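Local coordinates for oxaloacetate acetyl hydrolase (Cryphonectria parasitica, PDB 3LYE), which is an enzyme of the phosphoenolpyruvate phosphomutase family, built on an alpha/beta barrel and assembled from four copies of the chain, at residues R107-Y112 and R150-T155; D73-A78 and I113-A118; G55-R60 and A67-H72. All blocks are in the same frame, centred on the assembly; numbering follows the deposited sequence.

Contact 1. Residues R107-Y112 and R150-T155; sequences RTVEHY and RAAVAT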
# COMPACT_ATOMS: atom_id res chain seq x y z
N ARG A 107 -2.19 0.57 18.08
CA ARG A 107 -2.32 0.02 16.72
C ARG A 107 -0.94 -0.31 16.15
O ARG A 107 -0.76 -1.33 15.55
CB ARG A 107 -3.03 1.04 15.84
CG ARG A 107 -3.28 0.52 14.44
CD ARG A 107 -4.19 1.50 13.70
NE ARG A 107 -4.43 1.10 12.31
CZ ARG A 107 -5.31 0.17 11.95
NH1 ARG A 107 -6.06 -0.44 12.85
NH2 ARG A 107 -5.42 -0.17 10.66
N THR A 108 0.02 0.59 16.36
CA THR A 108 1.37 0.40 15.87
C THR A 108 2.00 -0.85 16.49
O THR A 108 2.55 -1.68 15.78
CB THR A 108 2.22 1.65 16.16
OG1 THR A 108 1.69 2.79 15.46
CG2 THR A 108 3.66 1.43 15.72
N VAL A 109 1.91 -0.98 17.81
CA VAL A 109 2.48 -2.13 18.46
C VAL A 109 1.80 -3.40 17.96
O VAL A 109 2.48 -4.39 17.70
CB VAL A 109 2.43 -1.98 20.02
CG1 VAL A 109 2.88 -3.29 20.68
CG2 VAL A 109 3.31 -0.81 20.45
N GLU A 110 0.47 -3.39 17.87
CA GLU A 110 -0.25 -4.57 17.41
C GLU A 110 0.20 -4.95 16.01
O GLU A 110 0.41 -6.12 15.73
CB GLU A 110 -1.72 -4.24 17.45
CG GLU A 110 -2.64 -5.28 16.89
CD GLU A 110 -4.07 -4.80 16.96
OE1 GLU A 110 -4.31 -3.57 16.77
OE2 GLU A 110 -4.95 -5.64 17.21
N HIS A 111 0.28 -3.97 15.10
CA HIS A 111 0.69 -4.24 13.73
C HIS A 111 2.13 -4.76 13.64
O HIS A 111 2.43 -5.68 12.88
CB HIS A 111 0.47 -3.01 12.86
CG HIS A 111 -0.96 -2.78 12.52
ND1 HIS A 111 -1.40 -2.50 11.25
CD2 HIS A 111 -2.08 -2.82 13.29
CE1 HIS A 111 -2.71 -2.39 11.24
NE2 HIS A 111 -3.15 -2.61 12.46
N TYR A 112 3.01 -4.18 14.44
CA TYR A 112 4.40 -4.63 14.47
C TYR A 112 4.42 -6.08 14.97
O TYR A 112 5.11 -6.94 14.40
CB TYR A 112 5.28 -3.74 15.34
CG TYR A 112 5.84 -2.50 14.67
CD1 TYR A 112 5.18 -1.87 13.61
CD2 TYR A 112 7.00 -1.94 15.14
CE1 TYR A 112 5.70 -0.72 13.04
CE2 TYR A 112 7.53 -0.81 14.59
CZ TYR A 112 6.87 -0.20 13.52
OH TYR A 112 7.40 0.96 12.98
N ARG A 150 2.48 3.24 28.36
CA ARG A 150 1.39 2.45 28.90
C ARG A 150 0.57 1.78 27.82
O ARG A 150 0.22 0.61 27.93
CB ARG A 150 0.47 3.39 29.74
CG ARG A 150 -0.42 2.82 30.76
CD ARG A 150 -1.00 3.92 31.67
NE ARG A 150 0.01 4.57 32.51
CZ ARG A 150 0.26 5.87 32.56
NH1 ARG A 150 -0.41 6.74 31.84
NH2 ARG A 150 1.21 6.32 33.36
N ALA A 151 0.24 2.55 26.79
CA ALA A 151 -0.54 2.00 25.69
C ALA A 151 0.20 0.85 25.00
O ALA A 151 -0.37 -0.18 24.66
CB ALA A 151 -0.91 3.09 24.70
N ALA A 152 1.49 1.05 24.77
CA ALA A 152 2.32 0.06 24.13
C ALA A 152 2.45 -1.23 24.95
O ALA A 152 2.27 -2.33 24.41
CB ALA A 152 3.68 0.65 23.82
N VAL A 153 2.74 -1.11 26.24
CA VAL A 153 2.88 -2.24 27.12
C VAL A 153 1.56 -3.00 27.23
O VAL A 153 1.54 -4.23 27.18
CB VAL A 153 3.40 -1.81 28.49
CG1 VAL A 153 3.33 -2.95 29.50
CG2 VAL A 153 4.81 -1.34 28.38
N ALA A 154 0.46 -2.29 27.41
CA ALA A 154 -0.82 -2.97 27.53
C ALA A 154 -1.10 -3.80 26.29
O ALA A 154 -1.70 -4.88 26.38
CB ALA A 154 -1.95 -2.00 27.78
N THR A 155 -0.73 -3.27 25.12
CA THR A 155 -0.96 -3.99 23.88
C THR A 155 -0.15 -5.28 23.80
O THR A 155 -0.69 -6.34 23.46
CB THR A 155 -0.63 -3.13 22.67
OG1 THR A 155 -1.47 -1.97 22.67
CG2 THR A 155 -0.87 -3.87 21.35
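Val109 lies against Ala152 and Thr155 in a mainly apolar meeting of two helices, with no hydrogen bond between the two segments. Its CB faces the partner helix and already touches the methyl of the threonine, with Val109 CB 4.0 Å from Thr155 CG2. One branch, CG1, is anti to the backbone N (chi1 173°). It runs alongside the threonine, with Val109 CG1 3.9 Å from Thr155 CG2, and also lies near the carbonyl oxygen of Ala152. The other branch reaches the alanine methyl, and Val109 CG2 is 3.7 Å from Ala152 CB. The valine and threonine side chains pass each other in opposite directions. The same threonine methyl also reaches the next residue, where Thr155 CG2 is 3.8 Å from Glu110 N. Its hydroxyl turns back to its own helix and bonds to the carbonyl, with Thr155 OG1 2.9 Å from Ala151 O. That oxygen also accepts from Thr155 N, which comes from the opposite face of the carbonyl plane. The hydroxyl thus spends its proton within its own helix and the methyl does the packing. Val105 and Ala106 extend the same seam one turn earlier. The segment axes are 8.8 Å apart at closest and run in the same general sense, 36° apart. This is the packing of neighbouring outer helices in a TIM-type alpha/beta barrel, here 102-114 and 142-158.

Contact 2. Residues D73-A78 and I113-A118; sequences DMRDNA and IRSGVA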
# COMPACT_ATOMS: atom_id res chain seq x y z
N ASP A 73 3.83 3.22 6.20
CA ASP A 73 5.17 3.09 5.65
C ASP A 73 6.11 2.26 6.49
O ASP A 73 6.89 1.44 6.02
CB ASP A 73 5.77 4.48 5.46
CG ASP A 73 4.84 5.42 4.73
OD1 ASP A 73 4.71 5.24 3.51
OD2 ASP A 73 4.31 6.36 5.36
N MET A 74 6.04 2.55 7.78
CA MET A 74 6.89 1.84 8.73
C MET A 74 6.54 0.38 8.88
O MET A 74 7.42 -0.47 8.85
CB MET A 74 6.88 2.59 10.07
CG MET A 74 7.47 3.98 9.98
SD MET A 74 9.22 4.08 9.58
CE MET A 74 9.90 3.48 11.13
N ARG A 75 5.26 0.09 9.01
CA ARG A 75 4.86 -1.28 9.14
C ARG A 75 5.15 -2.03 7.85
O ARG A 75 5.60 -3.16 7.89
CB ARG A 75 3.36 -1.39 9.47
CG ARG A 75 2.95 -2.83 9.70
CD ARG A 75 1.60 -3.22 9.23
NE ARG A 75 1.42 -4.67 9.40
CZ ARG A 75 0.36 -5.36 9.01
NH1 ARG A 75 0.27 -6.69 9.16
NH2 ARG A 75 -0.65 -4.71 8.45
N ASP A 76 4.89 -1.42 6.70
CA ASP A 76 5.16 -2.14 5.47
C ASP A 76 6.62 -2.50 5.33
O ASP A 76 6.96 -3.61 4.91
CB ASP A 76 4.69 -1.35 4.26
CG ASP A 76 3.18 -1.47 4.05
OD1 ASP A 76 2.69 -0.89 3.06
OD2 ASP A 76 2.51 -2.14 4.87
N ASN A 77 7.52 -1.58 5.65
CA ASN A 77 8.94 -1.88 5.52
C ASN A 77 9.37 -2.91 6.54
O ASN A 77 10.15 -3.80 6.24
CB ASN A 77 9.75 -0.60 5.61
CG ASN A 77 11.04 -0.64 4.81
OD1 ASN A 77 11.10 -1.24 3.74
ND2 ASN A 77 12.05 0.03 5.30
N ALA A 78 8.86 -2.82 7.76
CA ALA A 78 9.24 -3.76 8.80
C ALA A 78 8.70 -5.15 8.52
O ALA A 78 9.38 -6.12 8.77
CB ALA A 78 8.79 -3.25 10.17
N ILE A 113 3.71 -6.36 16.05
CA ILE A 113 3.67 -7.71 16.58
C ILE A 113 3.17 -8.72 15.54
O ILE A 113 3.78 -9.78 15.34
CB ILE A 113 2.82 -7.77 17.87
CG1 ILE A 113 3.63 -7.15 19.03
CG2 ILE A 113 2.39 -9.18 18.26
CD1 ILE A 113 2.83 -6.90 20.27
N ARG A 114 2.05 -8.40 14.91
CA ARG A 114 1.43 -9.23 13.87
C ARG A 114 2.39 -9.49 12.71
O ARG A 114 2.35 -10.55 12.08
CB ARG A 114 0.17 -8.53 13.28
CG ARG A 114 -1.00 -8.66 14.17
CD ARG A 114 -2.15 -7.73 13.84
NE ARG A 114 -2.43 -7.60 12.43
CZ ARG A 114 -3.21 -6.67 11.92
NH1 ARG A 114 -3.35 -6.62 10.60
NH2 ARG A 114 -3.86 -5.83 12.71
N SER A 115 3.20 -8.48 12.42
CA SER A 115 4.16 -8.54 11.32
C SER A 115 5.48 -9.21 11.68
O SER A 115 6.42 -9.16 10.91
CB SER A 115 4.44 -7.14 10.78
OG SER A 115 3.33 -6.63 10.05
N GLY A 116 5.56 -9.83 12.84
CA GLY A 116 6.76 -10.54 13.24
C GLY A 116 7.91 -9.69 13.72
O GLY A 116 9.01 -10.20 13.87
N VAL A 117 7.65 -8.41 13.99
CA VAL A 117 8.71 -7.55 14.47
C VAL A 117 9.03 -7.95 15.92
O VAL A 117 8.16 -8.27 16.70
CB VAL A 117 8.29 -6.09 14.36
CG1 VAL A 117 9.36 -5.17 14.92
CG2 VAL A 117 7.95 -5.72 12.93
N ALA A 118 10.32 -7.99 16.23
CA ALA A 118 10.79 -8.43 17.54
C ALA A 118 10.72 -7.42 18.65
O ALA A 118 10.51 -7.77 19.83
CB ALA A 118 12.20 -8.98 17.45
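Arg75 and Ser115 make the polar part of this contact, and Ala78 and Val117 make the apolar part. The arginine presents one edge of its guanidinium to the serine hydroxyl. Arg75 NE donates to Ser115 OG at 2.8 Å, with an N-H...O angle of 154°. The oxygen lies only 9° out of the guanidinium plane. A second, weak bond joins Arg75 NH1 to the same Ser115 OG at 3.2 Å. Arg75 gets there with CG anti to its backbone N (chi1 -177°) and a bend at the next torsion. Farther along the helix, both apolar side chains start toward each other, and Ala78 CB is 3.8 Å from Val117 CG2.

The next shell fixes the serine. Both His111 O, one turn back, and Asp79 OD2 of the same chain lie within hydrogen-bonding distance of Ser115 OG. Its single proton can serve only one of them fully, or must be shared. Ser115 is the first residue to leave the helix. Gly116, with positive phi, is the C-prime residue of a Schellman motif, in which Gly116 N bonds to Ile113 O and Val117 N bonds to Tyr112 O. This turn brings Val117 back toward helix 71-82.

The tip of Arg114 also comes near, with Arg114 NH1 3.9 Å from Arg75 NH1. The two guanidinium planes are steeply inclined to each other. Both arginines form salt bridges to Asp79 OD1 of the second subunit, which probably explains how the like charges can lie so close. The hydroxyl therefore sits between an arginine donor and an aspartate of its own chain. The chemistry thus ties a helix end within the chain to a charged subunit interface.

Contact 3. Residues G55-R60 and A67-H72; sequences GTTASR and AIAQLH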
# COMPACT_ATOMS: atom_id res chain seq x y z
N GLY A 55 16.10 5.92 7.31
CA GLY A 55 16.39 5.13 6.13
C GLY A 55 15.11 4.72 5.42
O GLY A 55 15.04 4.75 4.19
N THR A 56 14.11 4.30 6.19
CA THR A 56 12.84 3.94 5.59
C THR A 56 12.28 5.15 4.82
O THR A 56 11.81 5.03 3.69
CB THR A 56 11.86 3.39 6.58
OG1 THR A 56 12.35 2.23 7.27
CG2 THR A 56 10.59 3.26 6.08
N THR A 57 12.36 6.32 5.44
CA THR A 57 11.85 7.53 4.82
C THR A 57 12.61 7.89 3.54
O THR A 57 12.01 8.21 2.51
CB THR A 57 11.85 8.70 5.80
OG1 THR A 57 11.10 8.33 6.98
CG2 THR A 57 11.15 9.89 5.22
N ALA A 58 13.94 7.85 3.63
CA ALA A 58 14.73 8.19 2.48
C ALA A 58 14.53 7.22 1.34
O ALA A 58 14.42 7.65 0.17
CB ALA A 58 16.20 8.20 2.86
N SER A 59 14.51 5.93 1.64
CA SER A 59 14.39 4.93 0.59
C SER A 59 13.00 4.72 0.03
O SER A 59 12.82 4.70 -1.19
CB SER A 59 15.00 3.64 1.11
OG SER A 59 14.99 2.59 0.14
N ARG A 60 12.03 4.54 0.91
CA ARG A 60 10.68 4.33 0.44
C ARG A 60 9.98 5.56 -0.02
O ARG A 60 9.10 5.48 -0.90
CB ARG A 60 9.83 3.65 1.50
CG ARG A 60 10.19 2.25 1.66
CD ARG A 60 9.23 1.54 2.63
NE ARG A 60 7.83 1.56 2.20
CZ ARG A 60 7.21 0.55 1.60
NH1 ARG A 60 5.92 0.64 1.25
NH2 ARG A 60 7.87 -0.55 1.32
N ALA A 67 9.04 13.30 10.20
CA ALA A 67 7.71 12.75 10.49
C ALA A 67 6.84 12.65 9.25
O ALA A 67 5.64 12.90 9.27
CB ALA A 67 7.01 13.55 11.57
N ILE A 68 7.47 12.25 8.15
CA ILE A 68 6.81 12.09 6.85
C ILE A 68 6.35 10.63 6.76
O ILE A 68 5.23 10.35 6.28
CB ILE A 68 7.69 12.57 5.71
CG1 ILE A 68 7.84 14.11 5.82
CG2 ILE A 68 7.09 12.18 4.39
CD1 ILE A 68 8.92 14.70 4.96
N ALA A 69 7.19 9.68 7.13
CA ALA A 69 6.76 8.29 7.15
C ALA A 69 5.75 8.16 8.31
O ALA A 69 5.99 8.68 9.41
CB ALA A 69 7.92 7.37 7.37
N GLN A 70 4.65 7.46 8.06
CA GLN A 70 3.63 7.22 9.08
C GLN A 70 3.52 5.72 9.31
O GLN A 70 4.37 4.93 8.83
CB GLN A 70 2.30 7.89 8.71
CG GLN A 70 2.49 9.38 8.46
CD GLN A 70 1.23 10.18 8.38
OE1 GLN A 70 1.06 11.20 9.06
NE2 GLN A 70 0.38 9.80 7.53
N LEU A 71 2.51 5.29 10.04
CA LEU A 71 2.39 3.87 10.35
C LEU A 71 2.43 2.96 9.14
O LEU A 71 3.14 1.96 9.15
CB LEU A 71 1.15 3.57 11.19
CG LEU A 71 0.92 2.08 11.48
CD1 LEU A 71 2.09 1.48 12.19
CD2 LEU A 71 -0.37 1.92 12.27
N HIS A 72 1.70 3.28 8.09
CA HIS A 72 1.68 2.41 6.95
C HIS A 72 3.06 2.16 6.38
O HIS A 72 3.41 1.02 6.06
CB HIS A 72 0.74 2.97 5.84
CG HIS A 72 0.93 2.31 4.50
ND1 HIS A 72 1.81 2.78 3.55
CD2 HIS A 72 0.37 1.20 3.97
CE1 HIS A 72 1.78 1.99 2.49
NE2 HIS A 72 0.90 1.03 2.72
O HOH W 1 9.79 10.46 8.31
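Thr57 meets Ala69 at the closest point of this contact. At the start of the segment, Gly55 N is bonded to Thr52 OG1. Thr56 follows, and its hydroxyl is bonded to Thr52 O and to Asn77 ND2 on helix 71-82.

Thr57 turns its side chain to the segment 67-72. Its hydroxyl is beside the backbone N (chi1 -56°) and hydrogen-bonds to Gly53 O. The same oxygen lies close against a methyl group, with Thr57 OG1 3.3 Å from Ala69 CB. No direct hydrogen bond joins the segments, but a water does so. It donates to Thr57 OG1 at 2.8 Å and accepts from Ala69 N at 3.0 Å. The hydroxyl is thus gripped by a backbone carbonyl and a water, and the water ties down the amide of Ala69. The methyl branch has a looser neighbour in Ile68, where Thr57 CG2 is 4.4 Å from Ile68 CB.

Ser59 serves the assembly, since its OG bonds to Asp34 OD1 of the fourth subunit. Arg60, at the end of a wider pi-type turn (57-60), points its CB toward the partner segment, and Arg60 NH1 stays 5.2 Å from His72 ND1. Its side chain packs instead on Asp76 and Asn77.

In the other segment, Gln70 takes the N-cap position of helix 71-82, and its N is bonded to Asp73 OD2. His72 stacks on His72 of the third subunit. Helix 53-61 follows strand 49-51, and the segment 67-72 leads into helix 71-82, which precedes strand 91-94. The contact therefore closes the short connection between two helices that follow one another in the chain between the neighbouring parallel strands 49-51 and 91-94.

Helix 71-82 joins contacts 2 and 3, and helix 102-114 joins contacts 1 and 2. Contact 2 is the middle one: its centre is 12 Å from that of contact 1 and 13 Å from that of contact 3, while the centres of contacts 1 and 3 are 19 Å apart. Leu71 still bridges those two, packing on Arg107 and Thr108. Between contacts 1 and 2, Tyr112 packs its OH 3.4 Å from Met74 CB. The same hydroxyl bonds to the backbone of Asp94, a calcium ligand. The side chain of Thr57 in contact 3 is about 7 Å from a bound calcium ion, and that of Ala78 in contact 2 about 13 Å from one.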